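Long-range contacts in mandelate racemase/muconate lactonizing enzyme/Enolase superfamily (Rhodobacter sphaeroides, PDB 2HZG), which belongs to the enolase superfamily, with an N-terminal domain set against a C-terminal barrel domain that binds a sodium ion in this structure: residues A[26-31]-A[335-340]; A[139-144]-A[166-171]; A[181-186]-A[215-220]; A[303-308]-A[329-334]. One frame throughout, in Å; residues are numbered along the deposited sequence.

Interaction 1 (A[26-31]-A[335-340]); sequences QDALLV and QQLALD
Leu337 reaches from the first turn of a short helix to the start of strand 27-35 and touches it with one methyl. Its CD2 lies 3.5 Å from Asp27 CA and 3.7 Å from Gln26 O, while Ala28 CB stands 4.3 Å from the same Leu337 CD2. Having CG anti to the backbone N (chi1 168°) sends the branch out from the helix to the strand; a leucine is long enough to span this gap, and the small Ala28 leaves room for it. Alongside, Gln26 and Gln335 run side by side in the same direction, Gln26 CG 3.8 Å from Gln335 CG, with amide planes 48° apart. Their aliphatic parts do the touching, and the polar ends are engaged elsewhere: Gln26 OE1 takes the N-H of Thr19, Gln335 NE2 binds Asp23 OD2, and Asp27 OD2 is hydrogen-bonded to Ser60 OG of the second subunit. Gln335 is also the N-cap residue of helix 336-340, and its own backbone N is hydrogen-bonded to Ser25 OG, which probably helps place the helix start. Strand 27-35 is the middle strand of the antiparallel N-terminal sheet, so this packing sets the sheet against helix 336-340, with Tyr374 of helix 368-374 also lying on Leu337.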
loop_
_atom_site.group_PDB
_atom_site.type_symbol
_atom_site.label_atom_id
_atom_site.label_comp_id
_atom_site.label_asym_id
_atom_site.label_seq_id
_atom_site.Cartn_x
_atom_site.Cartn_y
_atom_site.Cartn_z
ATOM N N GLN A 26 13.536 -12.733 -10.606
ATOM C CA GLN A 26 13.655 -12.489 -12.053
ATOM C C GLN A 26 14.095 -11.079 -12.401
ATOM O O GLN A 26 14.588 -10.844 -13.492
ATOM C CB GLN A 26 12.334 -12.787 -12.764
ATOM C CG GLN A 26 11.819 -14.205 -12.528
ATOM C CD GLN A 26 10.612 -14.493 -13.410
ATOM O OE1 GLN A 26 10.761 -14.754 -14.599
ATOM N NE2 GLN A 26 9.418 -14.456 -12.827
ATOM N N ASP A 27 13.882 -10.144 -11.483
ATOM C CA ASP A 27 14.339 -8.782 -11.674
ATOM C C ASP A 27 14.691 -8.190 -10.318
ATOM O O ASP A 27 14.523 -8.870 -9.295
ATOM C CB ASP A 27 13.362 -7.927 -12.537
ATOM C CG ASP A 27 12.176 -7.368 -11.763
ATOM O OD1 ASP A 27 11.979 -7.699 -10.588
ATOM O OD2 ASP A 27 11.439 -6.542 -12.351
ATOM N N ALA A 28 15.254 -6.987 -10.311
ATOM C CA ALA A 28 15.693 -6.361 -9.063
ATOM C C ALA A 28 15.791 -4.859 -9.226
ATOM O O ALA A 28 16.012 -4.355 -10.324
ATOM C CB ALA A 28 17.072 -6.928 -8.595
ATOM N N LEU A 29 15.614 -4.146 -8.121
ATOM C CA LEU A 29 15.995 -2.746 -8.075
ATOM C C LEU A 29 17.066 -2.597 -6.996
ATOM O O LEU A 29 16.776 -2.741 -5.813
ATOM C CB LEU A 29 14.802 -1.810 -7.824
ATOM C CG LEU A 29 15.190 -0.309 -7.791
ATOM C CD1 LEU A 29 15.716 0.206 -9.132
ATOM C CD2 LEU A 29 14.009 0.529 -7.355
ATOM N N LEU A 30 18.305 -2.350 -7.424
ATOM C CA LEU A 30 19.412 -2.168 -6.487
ATOM C C LEU A 30 19.644 -0.680 -6.243
ATOM O O LEU A 30 19.391 0.153 -7.106
ATOM C CB LEU A 30 20.693 -2.833 -7.019
ATOM C CG LEU A 30 20.727 -4.361 -7.205
ATOM C CD1 LEU A 30 22.166 -4.801 -7.456
ATOM C CD2 LEU A 30 20.179 -5.107 -5.988
ATOM N N VAL A 31 20.115 -0.357 -5.051
ATOM C CA VAL A 31 20.227 1.029 -4.642
ATOM C C VAL A 31 21.624 1.215 -4.097
ATOM O O VAL A 31 22.007 0.541 -3.138
ATOM C CB VAL A 31 19.209 1.396 -3.511
ATOM C CG1 VAL A 31 19.386 2.851 -3.090
ATOM C CG2 VAL A 31 17.739 1.150 -3.942
ATOM N N GLN A 335 16.748 -17.368 -9.795
ATOM C CA GLN A 335 17.243 -17.012 -11.118
ATOM C C GLN A 335 18.705 -16.577 -11.040
ATOM O O GLN A 335 19.175 -16.129 -10.003
ATOM C CB GLN A 335 16.421 -15.895 -11.768
ATOM C CG GLN A 335 14.952 -16.237 -11.971
ATOM C CD GLN A 335 14.741 -17.505 -12.769
ATOM O OE1 GLN A 335 15.487 -17.804 -13.704
ATOM N NE2 GLN A 335 13.725 -18.255 -12.404
ATOM N N GLN A 336 19.414 -16.739 -12.149
ATOM C CA GLN A 336 20.826 -16.387 -12.226
ATOM C C GLN A 336 21.088 -14.946 -11.794
ATOM O O GLN A 336 22.132 -14.660 -11.195
ATOM C CB GLN A 336 21.381 -16.602 -13.646
ATOM C CG GLN A 336 22.927 -16.612 -13.667
ATOM C CD GLN A 336 23.483 -17.785 -12.892
ATOM O OE1 GLN A 336 22.998 -18.907 -13.031
ATOM N NE2 GLN A 336 24.498 -17.545 -12.077
ATOM N N LEU A 337 20.158 -14.040 -12.111
ATOM C CA LEU A 337 20.298 -12.642 -11.703
ATOM C C LEU A 337 20.579 -12.553 -10.219
ATOM O O LEU A 337 21.545 -11.915 -9.821
ATOM C CB LEU A 337 19.054 -11.798 -12.064
ATOM C CG LEU A 337 18.962 -10.387 -11.449
ATOM C CD1 LEU A 337 20.191 -9.510 -11.734
ATOM C CD2 LEU A 337 17.669 -9.681 -11.908
ATOM N N ALA A 338 19.748 -13.210 -9.408
ATOM C CA ALA A 338 19.875 -13.156 -7.947
ATOM C C ALA A 338 21.211 -13.695 -7.445
ATOM O O ALA A 338 21.817 -13.111 -6.527
ATOM C CB ALA A 338 18.713 -13.895 -7.279
ATOM N N LEU A 339 21.650 -14.816 -8.031
ATOM C CA LEU A 339 22.985 -15.391 -7.784
ATOM C C LEU A 339 24.097 -14.382 -8.108
ATOM O O LEU A 339 25.033 -14.216 -7.323
ATOM C CB LEU A 339 23.194 -16.695 -8.596
ATOM C CG LEU A 339 22.265 -17.893 -8.300
ATOM C CD1 LEU A 339 22.528 -19.076 -9.242
ATOM C CD2 LEU A 339 22.403 -18.359 -6.843
ATOM N N ASP A 340 23.979 -13.697 -9.244
ATOM C CA ASP A 340 25.086 -12.866 -9.761
ATOM C C ASP A 340 25.197 -11.521 -9.078
ATOM O O ASP A 340 26.239 -10.851 -9.186
ATOM C CB ASP A 340 24.918 -12.620 -11.258
ATOM C CG ASP A 340 25.151 -13.874 -12.098
ATOM O OD1 ASP A 340 25.420 -14.960 -11.514
ATOM O OD2 ASP A 340 25.033 -13.755 -13.348
#

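Interaction 2 (A[139-144]-A[166-171])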
loop_
_atom_site.group_PDB
_atom_site.type_symbol
_atom_site.label_atom_id
_atom_site.label_comp_id
_atom_site.label_asym_id
_atom_site.label_seq_id
_atom_site.Cartn_x
_atom_site.Cartn_y
_atom_site.Cartn_z
ATOM N N SER A 139 13.767 -22.945 -0.150
ATOM C CA SER A 139 12.534 -22.314 -0.552
ATOM C C SER A 139 12.355 -22.418 -2.051
ATOM O O SER A 139 13.149 -21.881 -2.815
ATOM C CB SER A 139 12.461 -20.850 -0.073
ATOM O OG SER A 139 11.123 -20.407 -0.161
ATOM N N LEU A 140 11.290 -23.107 -2.452
ATOM C CA LEU A 140 11.129 -23.562 -3.823
ATOM C C LEU A 140 9.724 -23.307 -4.340
ATOM O O LEU A 140 8.813 -23.085 -3.568
ATOM C CB LEU A 140 11.429 -25.084 -3.906
ATOM C CG LEU A 140 12.868 -25.501 -3.606
ATOM C CD1 LEU A 140 12.963 -27.021 -3.462
ATOM C CD2 LEU A 140 13.788 -24.995 -4.714
ATOM N N LEU A 141 9.537 -23.376 -5.649
ATOM C CA LEU A 141 8.183 -23.332 -6.181
ATOM C C LEU A 141 7.673 -24.757 -6.421
ATOM O O LEU A 141 8.433 -25.648 -6.814
ATOM C CB LEU A 141 8.136 -22.514 -7.460
ATOM C CG LEU A 141 8.564 -21.042 -7.312
ATOM C CD1 LEU A 141 8.620 -20.384 -8.657
ATOM C CD2 LEU A 141 7.666 -20.239 -6.343
ATOM N N PHE A 142 6.391 -24.975 -6.173
ATOM C CA PHE A 142 5.733 -26.186 -6.659
ATOM C C PHE A 142 5.963 -26.364 -8.160
ATOM O O PHE A 142 5.826 -25.406 -8.926
ATOM C CB PHE A 142 4.215 -26.129 -6.405
ATOM C CG PHE A 142 3.822 -26.477 -5.004
ATOM C CD1 PHE A 142 3.865 -27.806 -4.570
ATOM C CD2 PHE A 142 3.382 -25.484 -4.120
ATOM C CE1 PHE A 142 3.508 -28.149 -3.283
ATOM C CE2 PHE A 142 2.995 -25.817 -2.827
ATOM C CZ PHE A 142 3.067 -27.159 -2.399
ATOM N N GLY A 143 6.309 -27.592 -8.573
ATOM C CA GLY A 143 6.357 -27.947 -9.983
ATOM C C GLY A 143 4.961 -27.938 -10.573
ATOM O O GLY A 143 3.971 -27.964 -9.843
ATOM N N ASP A 144 4.876 -27.894 -11.895
ATOM C CA ASP A 144 3.595 -27.922 -12.588
ATOM C C ASP A 144 2.901 -29.282 -12.462
ATOM O O ASP A 144 1.690 -29.380 -12.667
ATOM C CB ASP A 144 3.766 -27.522 -14.063
ATOM C CG ASP A 144 4.170 -26.042 -14.230
ATOM O OD1 ASP A 144 4.170 -25.292 -13.219
ATOM O OD2 ASP A 144 4.481 -25.628 -15.376
ATOM N N PHE A 166 7.480 -25.404 -0.359
ATOM C CA PHE A 166 7.032 -25.173 -1.720
ATOM C C PHE A 166 5.958 -24.096 -1.727
ATOM O O PHE A 166 5.105 -24.058 -0.849
ATOM C CB PHE A 166 6.480 -26.450 -2.344
ATOM C CG PHE A 166 7.531 -27.454 -2.660
ATOM C CD1 PHE A 166 8.223 -27.376 -3.851
ATOM C CD2 PHE A 166 7.876 -28.440 -1.736
ATOM C CE1 PHE A 166 9.211 -28.279 -4.150
ATOM C CE2 PHE A 166 8.872 -29.352 -2.040
ATOM C CZ PHE A 166 9.542 -29.257 -3.235
ATOM N N GLY A 167 5.993 -23.245 -2.741
ATOM C CA GLY A 167 5.042 -22.156 -2.830
ATOM C C GLY A 167 4.509 -22.061 -4.219
ATOM O O GLY A 167 5.155 -22.521 -5.162
ATOM N N TRP A 168 3.317 -21.487 -4.342
ATOM C CA TRP A 168 2.822 -21.000 -5.627
ATOM C C TRP A 168 2.740 -22.123 -6.682
ATOM O O TRP A 168 2.268 -23.233 -6.382
ATOM C CB TRP A 168 3.690 -19.828 -6.127
ATOM C CG TRP A 168 3.852 -18.668 -5.145
ATOM C CD1 TRP A 168 4.781 -18.563 -4.131
ATOM C CD2 TRP A 168 3.092 -17.455 -5.112
ATOM N NE1 TRP A 168 4.630 -17.368 -3.470
ATOM C CE2 TRP A 168 3.613 -16.661 -4.057
ATOM C CE3 TRP A 168 2.033 -16.950 -5.876
ATOM C CZ2 TRP A 168 3.095 -15.394 -3.743
ATOM C CZ3 TRP A 168 1.526 -15.676 -5.568
ATOM C CH2 TRP A 168 2.058 -14.922 -4.514
ATOM N N GLY A 169 3.196 -21.843 -7.901
ATOM C CA GLY A 169 2.949 -22.767 -9.020
ATOM C C GLY A 169 1.442 -22.993 -9.099
ATOM O O GLY A 169 0.664 -22.040 -9.011
ATOM N N PRO A 170 1.007 -24.262 -9.274
ATOM C CA PRO A 170 -0.450 -24.510 -9.364
ATOM C C PRO A 170 -1.203 -24.658 -8.043
ATOM O O PRO A 170 -2.409 -24.948 -8.064
ATOM C CB PRO A 170 -0.529 -25.821 -10.150
ATOM C CG PRO A 170 0.759 -26.544 -9.823
ATOM C CD PRO A 170 1.806 -25.488 -9.481
ATOM N N ILE A 171 -0.529 -24.488 -6.905
ATOM C CA ILE A 171 -1.155 -24.817 -5.638
ATOM C C ILE A 171 -2.398 -23.922 -5.425
ATOM O O ILE A 171 -2.387 -22.735 -5.770
ATOM C CB ILE A 171 -0.147 -24.765 -4.435
ATOM C CG1 ILE A 171 -0.551 -25.742 -3.318
ATOM C CG2 ILE A 171 0.124 -23.313 -3.968
ATOM C CD1 ILE A 171 -0.414 -27.255 -3.732
#
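The ring of Phe142 is held between two aliphatic groups on opposite faces. Phe166 CB sits over the centre, 3.4 Å from the centroid of the Phe142 ring and 6° off its normal, and Ile171 CD1 covers the other face 3.9 Å from that centroid, shifted toward the rim. The flat Phe142 thus fills the narrow layer between a strand residue and the loop after it. With CG anti to the carbonyl carbon (chi1 -72°), Phe166 carries its own ring away from Phe142, toward Leu140, its edge meeting the Leu141 carbonyl, while Leu140 CB packs 3.9 Å from Phe166 CE1. Nearer the end of the strands, Leu141 CD2 lies 4.0 Å from Trp168 CD1, and the Trp168 side chain is about 4 Å from a bound sodium ion. Outside this apolar layer runs the backbone: Gly167 N donates to Leu140 O (2.9 Å) and Phe142 N to Gly167 O (2.9 Å). A type II' turn from Trp168 to Ile171 follows; Gly169 takes the positive phi it needs and Pro170 the next corner. Neighbouring parallel strands 135-141 and 163-167, joined through helix 146-158, form a beta-alpha-beta crossover of the enolase C-terminal barrel.

Interaction 3 (A[181-186]-A[215-220])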
loop_
_atom_site.group_PDB
_atom_site.type_symbol
_atom_site.label_atom_id
_atom_site.label_comp_id
_atom_site.label_asym_id
_atom_site.label_seq_id
_atom_site.Cartn_x
_atom_site.Cartn_y
_atom_site.Cartn_z
ATOM N N ASP A 181 -2.142 -34.124 -4.141
ATOM C CA ASP A 181 -1.136 -34.812 -4.957
ATOM C C ASP A 181 0.217 -34.083 -4.888
ATOM O O ASP A 181 1.257 -34.704 -4.718
ATOM C CB ASP A 181 -1.613 -34.900 -6.402
ATOM C CG ASP A 181 -2.731 -35.951 -6.605
ATOM O OD1 ASP A 181 -2.984 -36.773 -5.701
ATOM O OD2 ASP A 181 -3.361 -35.925 -7.676
ATOM N N GLN A 182 0.168 -32.755 -4.981
ATOM C CA GLN A 182 1.361 -31.910 -4.910
ATOM C C GLN A 182 2.043 -31.989 -3.546
ATOM O O GLN A 182 3.257 -32.146 -3.456
ATOM C CB GLN A 182 0.987 -30.453 -5.229
ATOM C CG GLN A 182 0.718 -30.182 -6.686
ATOM C CD GLN A 182 2.010 -30.049 -7.511
ATOM O OE1 GLN A 182 3.108 -30.250 -6.999
ATOM N NE2 GLN A 182 1.871 -29.713 -8.777
ATOM N N ILE A 183 1.252 -31.860 -2.489
ATOM C CA ILE A 183 1.761 -31.797 -1.123
ATOM C C ILE A 183 2.325 -33.149 -0.693
ATOM O O ILE A 183 3.380 -33.222 -0.061
ATOM C CB ILE A 183 0.649 -31.266 -0.158
ATOM C CG1 ILE A 183 0.353 -29.774 -0.465
ATOM C CG2 ILE A 183 1.040 -31.432 1.299
ATOM C CD1 ILE A 183 -0.981 -29.245 0.117
ATOM N N MET A 184 1.612 -34.218 -1.049
ATOM C CA MET A 184 2.083 -35.584 -0.778
ATOM C C MET A 184 3.366 -35.914 -1.533
ATOM O O MET A 184 4.248 -36.570 -0.988
ATOM C CB MET A 184 0.990 -36.597 -1.101
ATOM C CG MET A 184 -0.206 -36.536 -0.147
ATOM S SD MET A 184 0.289 -36.698 1.583
ATOM C CE MET A 184 -0.995 -35.708 2.354
ATOM N N ALA A 185 3.469 -35.437 -2.769
ATOM C CA ALA A 185 4.692 -35.590 -3.577
ATOM C C ALA A 185 5.882 -34.838 -2.949
ATOM O O ALA A 185 6.982 -35.382 -2.871
ATOM C CB ALA A 185 4.451 -35.150 -5.015
ATOM N N ALA A 186 5.642 -33.620 -2.451
ATOM C CA ALA A 186 6.649 -32.898 -1.647
ATOM C C ALA A 186 7.119 -33.718 -0.438
ATOM O O ALA A 186 8.328 -33.874 -0.204
ATOM C CB ALA A 186 6.108 -31.528 -1.201
ATOM N N LEU A 215 -6.859 -28.339 4.983
ATOM C CA LEU A 215 -6.245 -28.602 6.271
ATOM C C LEU A 215 -5.962 -30.101 6.583
ATOM O O LEU A 215 -4.884 -30.423 7.112
ATOM C CB LEU A 215 -7.008 -27.903 7.414
ATOM C CG LEU A 215 -7.017 -26.360 7.453
ATOM C CD1 LEU A 215 -7.948 -25.856 8.549
ATOM C CD2 LEU A 215 -5.600 -25.800 7.656
ATOM N N PRO A 216 -6.926 -31.008 6.298
ATOM C CA PRO A 216 -6.594 -32.439 6.493
ATOM C C PRO A 216 -5.387 -32.920 5.684
ATOM O O PRO A 216 -4.579 -33.665 6.204
ATOM C CB PRO A 216 -7.868 -33.164 6.039
ATOM C CG PRO A 216 -8.966 -32.136 6.276
ATOM C CD PRO A 216 -8.338 -30.827 5.885
ATOM N N THR A 217 -5.293 -32.508 4.430
ATOM C CA THR A 217 -4.188 -32.888 3.562
ATOM C C THR A 217 -2.866 -32.372 4.137
ATOM O O THR A 217 -1.887 -33.105 4.209
ATOM C CB THR A 217 -4.363 -32.283 2.167
ATOM O OG1 THR A 217 -5.633 -32.690 1.627
ATOM C CG2 THR A 217 -3.235 -32.720 1.245
ATOM N N LEU A 218 -2.846 -31.103 4.527
ATOM C CA LEU A 218 -1.645 -30.504 5.123
ATOM C C LEU A 218 -1.239 -31.266 6.392
ATOM O O LEU A 218 -0.056 -31.540 6.606
ATOM C CB LEU A 218 -1.873 -29.024 5.433
ATOM C CG LEU A 218 -2.044 -28.090 4.231
ATOM C CD1 LEU A 218 -2.778 -26.795 4.636
ATOM C CD2 LEU A 218 -0.691 -27.771 3.551
ATOM N N ASP A 219 -2.213 -31.617 7.226
ATOM C CA ASP A 219 -1.907 -32.351 8.459
ATOM C C ASP A 219 -1.441 -33.788 8.157
ATOM O O ASP A 219 -0.525 -34.279 8.803
ATOM C CB ASP A 219 -3.080 -32.337 9.449
ATOM C CG ASP A 219 -3.148 -31.041 10.285
ATOM O OD1 ASP A 219 -2.228 -30.175 10.193
ATOM O OD2 ASP A 219 -4.145 -30.882 11.035
ATOM N N ALA A 220 -2.040 -34.427 7.150
ATOM C CA ALA A 220 -1.642 -35.788 6.755
ATOM C C ALA A 220 -0.178 -35.817 6.266
ATOM O O ALA A 220 0.544 -36.786 6.505
ATOM C CB ALA A 220 -2.604 -36.352 5.686
#
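Ile183 and Leu218 meet at an oblique angle, each offering a terminal methyl: Ile183 CD1 is 3.7 Å from Leu218 CD2. Ile183 points toward the neighbouring helix, whereas Leu218 leaves its own helix facing the other way and returns only through the end of its branch. The two segments run almost side by side, with their axes 9.7 Å apart at closest approach and N-to-C directions 10° from parallel, a distance that lets medium-sized side chains meet in the middle. Thr217 joins in with its methyl, since a chi1 of -56° sets OG1 beside the backbone N and leaves CG2 anti to it, 4.3 Å from Ile183 CD1. The next residue after Ile183, Met184 on the outer flank, folds over toward helix 215-220. Its bent chain (chi2 -55°) delivers CE to 3.3 Å from Thr217 O and 3.8 Å from Ala220 CB. A flexible thioether chain suits this partly exposed flank, and Ala220 is small enough to let it lie close. Deeper in, Leu218 also reaches the barrel wall, packing on Val198 of strand 195-199, while the amide of Gln182 is hydrogen-bonded to Thr149 and Gly143 on another side of its helix. Between the two helices the contact is made of methyl groups, with a carbonyl oxygen beside a methyl as its one polar touch; it probably rests mainly on dispersion and exclusion of water, with little directional preference.

Interaction 4 (A[303-308]-A[329-334])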
loop_
_atom_site.group_PDB
_atom_site.type_symbol
_atom_site.label_atom_id
_atom_site.label_comp_id
_atom_site.label_asym_id
_atom_site.label_seq_id
_atom_site.Cartn_x
_atom_site.Cartn_y
_atom_site.Cartn_z
ATOM N N ASN A 303 12.691 -14.535 8.353
ATOM C CA ASN A 303 12.807 -13.730 7.149
ATOM C C ASN A 303 11.909 -14.270 6.030
ATOM O O ASN A 303 11.647 -15.487 5.958
ATOM C CB ASN A 303 14.255 -13.690 6.657
ATOM C CG ASN A 303 14.763 -15.055 6.249
ATOM O OD1 ASN A 303 14.623 -16.020 6.990
ATOM N ND2 ASN A 303 15.327 -15.147 5.063
ATOM N N HIS A 304 11.423 -13.361 5.187
ATOM C CA HIS A 304 10.992 -13.733 3.854
ATOM C C HIS A 304 12.091 -13.319 2.883
ATOM O O HIS A 304 12.405 -12.136 2.773
ATOM C CB HIS A 304 9.674 -13.063 3.424
ATOM C CG HIS A 304 9.370 -13.277 1.975
ATOM N ND1 HIS A 304 9.775 -12.403 0.990
ATOM C CD2 HIS A 304 8.777 -14.312 1.335
ATOM C CE1 HIS A 304 9.425 -12.874 -0.193
ATOM N NE2 HIS A 304 8.814 -14.032 -0.010
ATOM N N THR A 305 12.688 -14.300 2.200
ATOM C CA THR A 305 13.681 -14.032 1.160
ATOM C C THR A 305 13.519 -15.022 0.022
ATOM O O THR A 305 13.583 -16.217 0.253
ATOM C CB THR A 305 15.136 -14.197 1.672
ATOM O OG1 THR A 305 15.331 -13.373 2.821
ATOM C CG2 THR A 305 16.141 -13.799 0.579
ATOM N N PHE A 306 13.347 -14.523 -1.197
ATOM C CA PHE A 306 13.286 -15.417 -2.352
ATOM C C PHE A 306 14.314 -15.012 -3.432
ATOM O O PHE A 306 14.278 -15.507 -4.565
ATOM C CB PHE A 306 11.843 -15.459 -2.929
ATOM C CG PHE A 306 11.488 -16.775 -3.596
ATOM C CD1 PHE A 306 11.407 -17.958 -2.847
ATOM C CD2 PHE A 306 11.218 -16.829 -4.963
ATOM C CE1 PHE A 306 11.056 -19.155 -3.445
ATOM C CE2 PHE A 306 10.888 -18.050 -5.589
ATOM C CZ PHE A 306 10.817 -19.211 -4.819
ATOM N N THR A 307 15.236 -14.121 -3.077
ATOM C CA THR A 307 16.042 -13.447 -4.095
ATOM C C THR A 307 17.560 -13.535 -3.808
ATOM O O THR A 307 18.048 -14.622 -3.457
ATOM C CB THR A 307 15.530 -11.989 -4.320
ATOM O OG1 THR A 307 15.565 -11.288 -3.071
ATOM C CG2 THR A 307 14.090 -12.011 -4.827
ATOM N N SER A 308 18.302 -12.436 -3.981
ATOM C CA SER A 308 19.777 -12.447 -3.877
ATOM C C SER A 308 20.281 -12.669 -2.438
ATOM O O SER A 308 19.528 -12.606 -1.473
ATOM C CB SER A 308 20.362 -11.131 -4.398
ATOM O OG SER A 308 20.137 -10.092 -3.437
ATOM N N GLU A 329 14.386 -18.622 5.861
ATOM C CA GLU A 329 14.133 -18.905 4.462
ATOM C C GLU A 329 15.402 -18.763 3.632
ATOM O O GLU A 329 16.135 -17.773 3.741
ATOM C CB GLU A 329 13.028 -18.002 3.900
ATOM C CG GLU A 329 12.596 -18.391 2.502
ATOM C CD GLU A 329 11.322 -17.697 2.028
ATOM O OE1 GLU A 329 10.957 -16.647 2.605
ATOM O OE2 GLU A 329 10.689 -18.190 1.044
ATOM N N TYR A 330 15.630 -19.751 2.777
ATOM C CA TYR A 330 16.777 -19.754 1.893
ATOM C C TYR A 330 16.329 -20.009 0.450
ATOM O O TYR A 330 15.831 -21.082 0.153
ATOM C CB TYR A 330 17.797 -20.822 2.341
ATOM C CG TYR A 330 19.092 -20.735 1.573
ATOM C CD1 TYR A 330 20.137 -19.900 2.006
ATOM C CD2 TYR A 330 19.254 -21.427 0.377
ATOM C CE1 TYR A 330 21.329 -19.796 1.262
ATOM C CE2 TYR A 330 20.432 -21.331 -0.368
ATOM C CZ TYR A 330 21.464 -20.521 0.090
ATOM O OH TYR A 330 22.611 -20.430 -0.658
ATOM N N PRO A 331 16.561 -19.051 -0.468
ATOM C CA PRO A 331 16.132 -19.310 -1.848
ATOM C C PRO A 331 17.011 -20.388 -2.496
ATOM O O PRO A 331 18.191 -20.157 -2.765
ATOM C CB PRO A 331 16.339 -17.962 -2.562
ATOM C CG PRO A 331 17.204 -17.181 -1.718
ATOM C CD PRO A 331 17.240 -17.749 -0.324
ATOM N N ALA A 332 16.424 -21.554 -2.747
ATOM C CA ALA A 332 17.190 -22.714 -3.191
ATOM C C ALA A 332 17.277 -22.855 -4.721
ATOM O O ALA A 332 18.142 -23.563 -5.227
ATOM C CB ALA A 332 16.636 -23.989 -2.544
ATOM N N ALA A 333 16.411 -22.175 -5.469
ATOM C CA ALA A 333 16.504 -22.196 -6.932
ATOM C C ALA A 333 16.326 -20.794 -7.543
ATOM O O ALA A 333 15.514 -20.618 -8.459
ATOM C CB ALA A 333 15.479 -23.203 -7.548
ATOM N N PRO A 334 17.119 -19.800 -7.073
ATOM C CA PRO A 334 16.884 -18.457 -7.607
ATOM C C PRO A 334 17.333 -18.324 -9.074
ATOM O O PRO A 334 18.195 -19.095 -9.537
ATOM C CB PRO A 334 17.715 -17.550 -6.679
ATOM C CG PRO A 334 18.801 -18.415 -6.168
ATOM C CD PRO A 334 18.247 -19.836 -6.115
#
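Asn303 grips the backbone of Glu329 with both ends of its amide: OD1 accepts from Glu329 N at 2.8 Å, and ND2 donates in the carbonyl plane, onto a lone pair of Glu329 O at 3.0 Å. A chi1 of 63° holds the amide between its own backbone N and carbonyl carbon, and a second N-H spent on Thr305 OG1 (2.9 Å) fixes its rotation. Asparagine suits the place because it carries a donor and an acceptor on one short flat group. Glu329, extended with CG anti to N (chi1 -172°), runs along the loop, where Thr305 N donates a hydrogen bond to Glu329 OE1 at 2.9 Å from above the carboxylate plane. Its OE2 forms a salt bridge with Lys165 and a hydrogen bond with Ser139, and the Phe306 ring edge lies nearby. Beside this carboxylate, the side chain of His304, hydrogen-bonded through ND1 to Asp277, lies about 4 Å from a sodium ion. Past this dense polar half, bonding gives way to proline packing: Pro331 CG rests 3.2 Å from Thr307 O, and the partly exposed Pro334 barely reaches the loop, with CB 4.4 Å from that same Thr307 O. The contact bridges the last two barrel strands, 300-303 and 327-331, at the C-terminal rim where enolase-superfamily enzymes carry their active sites.

From the N terminus, the chain meets strand 27-35 again at helix 336-340, some 300 residues on, so interaction 1 closes a long loop that contains the other three and ties the N-terminal sheet to the barrel domain. Within it, interactions 2, 3 and 4 follow in series and none cross. Interaction 2 joins neighbouring strands 135-141 and 163-167; interaction 3 pairs outer helices 176-190 and 215-220; interaction 4 brings strand 327-331 to the loop after strand 300-303. Interaction 2 touches both of its barrel companions, Phe166 packing on Ala186 of interaction 3 and Leu141 on Phe306 of interaction 4, and Ala338 packs interaction 1 onto Ser308 of interaction 4.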